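Local coordinates for heme utilization carrier protein (Escherichia coli O157:H7, PDB 6U9J) that probably binds heme in the cytosol and carries it during heme utilization, possibly linked to anaerobic heme breakdown, at residues I104-R109 against A117-F122. Sequence-based numbering, arbitrary orientation.
Sequences IALIER and ASILFF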
loop_
_atom_site.group_PDB
_atom_site.type_symbol
_atom_site.label_atom_id
_atom_site.label_comp_id
_atom_site.label_asym_id
_atom_site.label_seq_id
_atom_site.Cartn_x
_atom_site.Cartn_y
_atom_site.Cartn_z
ATOM N N ILE A 104 12.059 -0.361 -14.562
ATOM C CA ILE A 104 11.293 -1.557 -14.230
ATOM C C ILE A 104 12.216 -2.756 -14.389
ATOM O O ILE A 104 12.967 -2.836 -15.364
ATOM C CB ILE A 104 10.061 -1.709 -15.140
ATOM C CG1 ILE A 104 9.171 -0.463 -15.032
ATOM C CG2 ILE A 104 9.298 -3.009 -14.807
ATOM C CD1 ILE A 104 8.115 -0.395 -16.121
ATOM N N ALA A 105 12.158 -3.693 -13.446
ATOM C CA ALA A 105 12.966 -4.902 -13.557
ATOM C C ALA A 105 12.094 -6.140 -13.449
ATOM O O ALA A 105 11.159 -6.186 -12.650
ATOM C CB ALA A 105 14.060 -4.957 -12.486
ATOM N N LEU A 106 12.410 -7.147 -14.254
ATOM C CA LEU A 106 11.880 -8.490 -14.075
ATOM C C LEU A 106 12.986 -9.331 -13.463
ATOM O O LEU A 106 14.108 -9.343 -13.978
ATOM C CB LEU A 106 11.417 -9.099 -15.401
ATOM C CG LEU A 106 9.981 -8.750 -15.828
ATOM C CD1 LEU A 106 9.825 -7.263 -16.097
ATOM C CD2 LEU A 106 9.559 -9.561 -17.052
ATOM N N ILE A 107 12.678 -9.996 -12.350
ATOM C CA ILE A 107 13.668 -10.722 -11.560
ATOM C C ILE A 107 13.219 -12.153 -11.320
ATOM O O ILE A 107 12.064 -12.407 -10.976
ATOM C CB ILE A 107 13.900 -10.021 -10.206
ATOM C CG1 ILE A 107 14.427 -8.605 -10.432
ATOM C CG2 ILE A 107 14.866 -10.858 -9.329
ATOM C CD1 ILE A 107 14.266 -7.698 -9.224
ATOM N N GLU A 108 14.156 -13.094 -11.452
ATOM C CA GLU A 108 13.957 -14.463 -10.997
ATOM C C GLU A 108 15.087 -14.808 -10.046
ATOM O O GLU A 108 16.256 -14.566 -10.358
ATOM C CB GLU A 108 13.930 -15.452 -12.163
ATOM C CG GLU A 108 12.767 -15.218 -13.111
ATOM C CD GLU A 108 12.842 -16.111 -14.337
ATOM O OE1 GLU A 108 13.282 -15.628 -15.400
ATOM O OE2 GLU A 108 12.471 -17.300 -14.227
ATOM N N ARG A 109 14.737 -15.325 -8.876
ATOM C CA ARG A 109 15.765 -15.760 -7.933
ATOM C C ARG A 109 15.144 -16.715 -6.929
ATOM O O ARG A 109 13.933 -16.936 -6.906
ATOM C CB ARG A 109 16.397 -14.560 -7.217
ATOM C CG ARG A 109 15.393 -13.752 -6.408
ATOM C CD ARG A 109 16.056 -12.572 -5.710
ATOM N NE ARG A 109 17.043 -13.032 -4.732
ATOM C CZ ARG A 109 16.947 -12.870 -3.413
ATOM N NH1 ARG A 109 17.905 -13.340 -2.622
ATOM N NH2 ARG A 109 15.911 -12.234 -2.881
ATOM N N ALA A 117 9.431 -15.005 -8.887
ATOM C CA ALA A 117 9.487 -14.233 -10.115
ATOM C C ALA A 117 8.738 -12.947 -9.836
ATOM O O ALA A 117 7.586 -12.997 -9.400
ATOM C CB ALA A 117 8.851 -14.975 -11.293
ATOM N N SER A 118 9.410 -11.819 -10.015
ATOM C CA SER A 118 8.844 -10.553 -9.582
ATOM C C SER A 118 9.094 -9.460 -10.607
ATOM O O SER A 118 10.016 -9.527 -11.425
ATOM C CB SER A 118 9.435 -10.119 -8.232
ATOM O OG SER A 118 10.826 -9.904 -8.331
ATOM N N ILE A 119 8.240 -8.436 -10.545
ATOM C CA ILE A 119 8.408 -7.194 -11.292
ATOM C C ILE A 119 8.544 -6.070 -10.280
ATOM O O ILE A 119 7.681 -5.916 -9.415
ATOM C CB ILE A 119 7.223 -6.947 -12.228
ATOM C CG1 ILE A 119 7.078 -8.117 -13.185
ATOM C CG2 ILE A 119 7.370 -5.607 -12.985
ATOM C CD1 ILE A 119 5.786 -8.120 -13.938
ATOM N N LEU A 120 9.628 -5.309 -10.372
ATOM C CA LEU A 120 9.899 -4.194 -9.475
ATOM C C LEU A 120 9.802 -2.903 -10.265
ATOM O O LEU A 120 10.400 -2.782 -11.340
ATOM C CB LEU A 120 11.285 -4.298 -8.836
ATOM C CG LEU A 120 11.362 -4.994 -7.482
ATOM C CD1 LEU A 120 10.696 -6.356 -7.555
ATOM C CD2 LEU A 120 12.816 -5.130 -7.067
ATOM N N PHE A 121 9.064 -1.942 -9.722
ATOM C CA PHE A 121 8.964 -0.606 -10.294
ATOM C C PHE A 121 9.798 0.324 -9.432
ATOM O O PHE A 121 9.598 0.382 -8.216
ATOM C CB PHE A 121 7.509 -0.126 -10.335
ATOM C CG PHE A 121 6.594 -0.997 -11.160
ATOM C CD1 PHE A 121 6.074 -2.180 -10.637
ATOM C CD2 PHE A 121 6.236 -0.632 -12.451
ATOM C CE1 PHE A 121 5.233 -2.983 -11.383
ATOM C CE2 PHE A 121 5.395 -1.414 -13.202
ATOM C CZ PHE A 121 4.888 -2.601 -12.677
ATOM N N PHE A 122 10.734 1.039 -10.050
ATOM C CA PHE A 122 11.682 1.884 -9.329
ATOM C C PHE A 122 11.390 3.369 -9.506
ATOM O O PHE A 122 11.018 3.817 -10.598
ATOM C CB PHE A 122 13.112 1.637 -9.809
ATOM C CG PHE A 122 13.631 0.281 -9.489
ATOM C CD1 PHE A 122 13.438 -0.765 -10.372
ATOM C CD2 PHE A 122 14.298 0.057 -8.306
ATOM C CE1 PHE A 122 13.922 -2.034 -10.081
ATOM C CE2 PHE A 122 14.784 -1.204 -8.002
ATOM C CZ PHE A 122 14.591 -2.250 -8.896
HETATM O O HOH W 1 12.053 -12.551 -7.718
#
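Ala117 stands opposite Glu108 as a non-hydrogen-bonded pair in an antiparallel beta hairpin, whose two strands form adjacent inner strands of the six-stranded antiparallel sheet in this ChuX/HutX-family protein. Its CA lies 3.3 Å from Ile107 O in a CA-H...O contact, while the carboxylate of Glu108 turns to His151 on helix 144-157. Ser118 and Ile107 form a hydrogen-bonded pair: each amide donates to the other's carbonyl, and Ser118 O takes Ile107 N from a position tilted 16° out of its plane. A water bridges the same pair on the serine side-chain face, donating to Ile107 O at 3.3 Å and meeting Ser118 OG at 3.0 Å. Ile107 O therefore accepts both an amide and a water. Ile119 returns to the face of Leu106 and Ile104, where helix 144-157 packs on Leu106. Its CG2, anti to the backbone N, reaches Ile104 CG2 at 3.7 Å, whereas its CG1 branch runs alongside Leu106 CG. Leu120 pairs with Ala105 through two bonds lying in the carbonyl planes, and its CD2 packs at 3.7 Å against Ile107 CD1, the two side chains crossing at a slant. The Phe121 side chain runs alongside that of Ile104 in the same direction, with ring atom CD2 3.9 Å from Ile104 CG1; its other neighbours include Leu130 and Ile132 of the next strand. On the reverse face, helix 26-31 touches Ala105, Ile107 and Phe122. There Phe122, with CG anti to its carbonyl carbon (chi1 -66°), turns its ring back toward Ala105, whose CB meets the ring edge in plane, 3.8 Å from CE1.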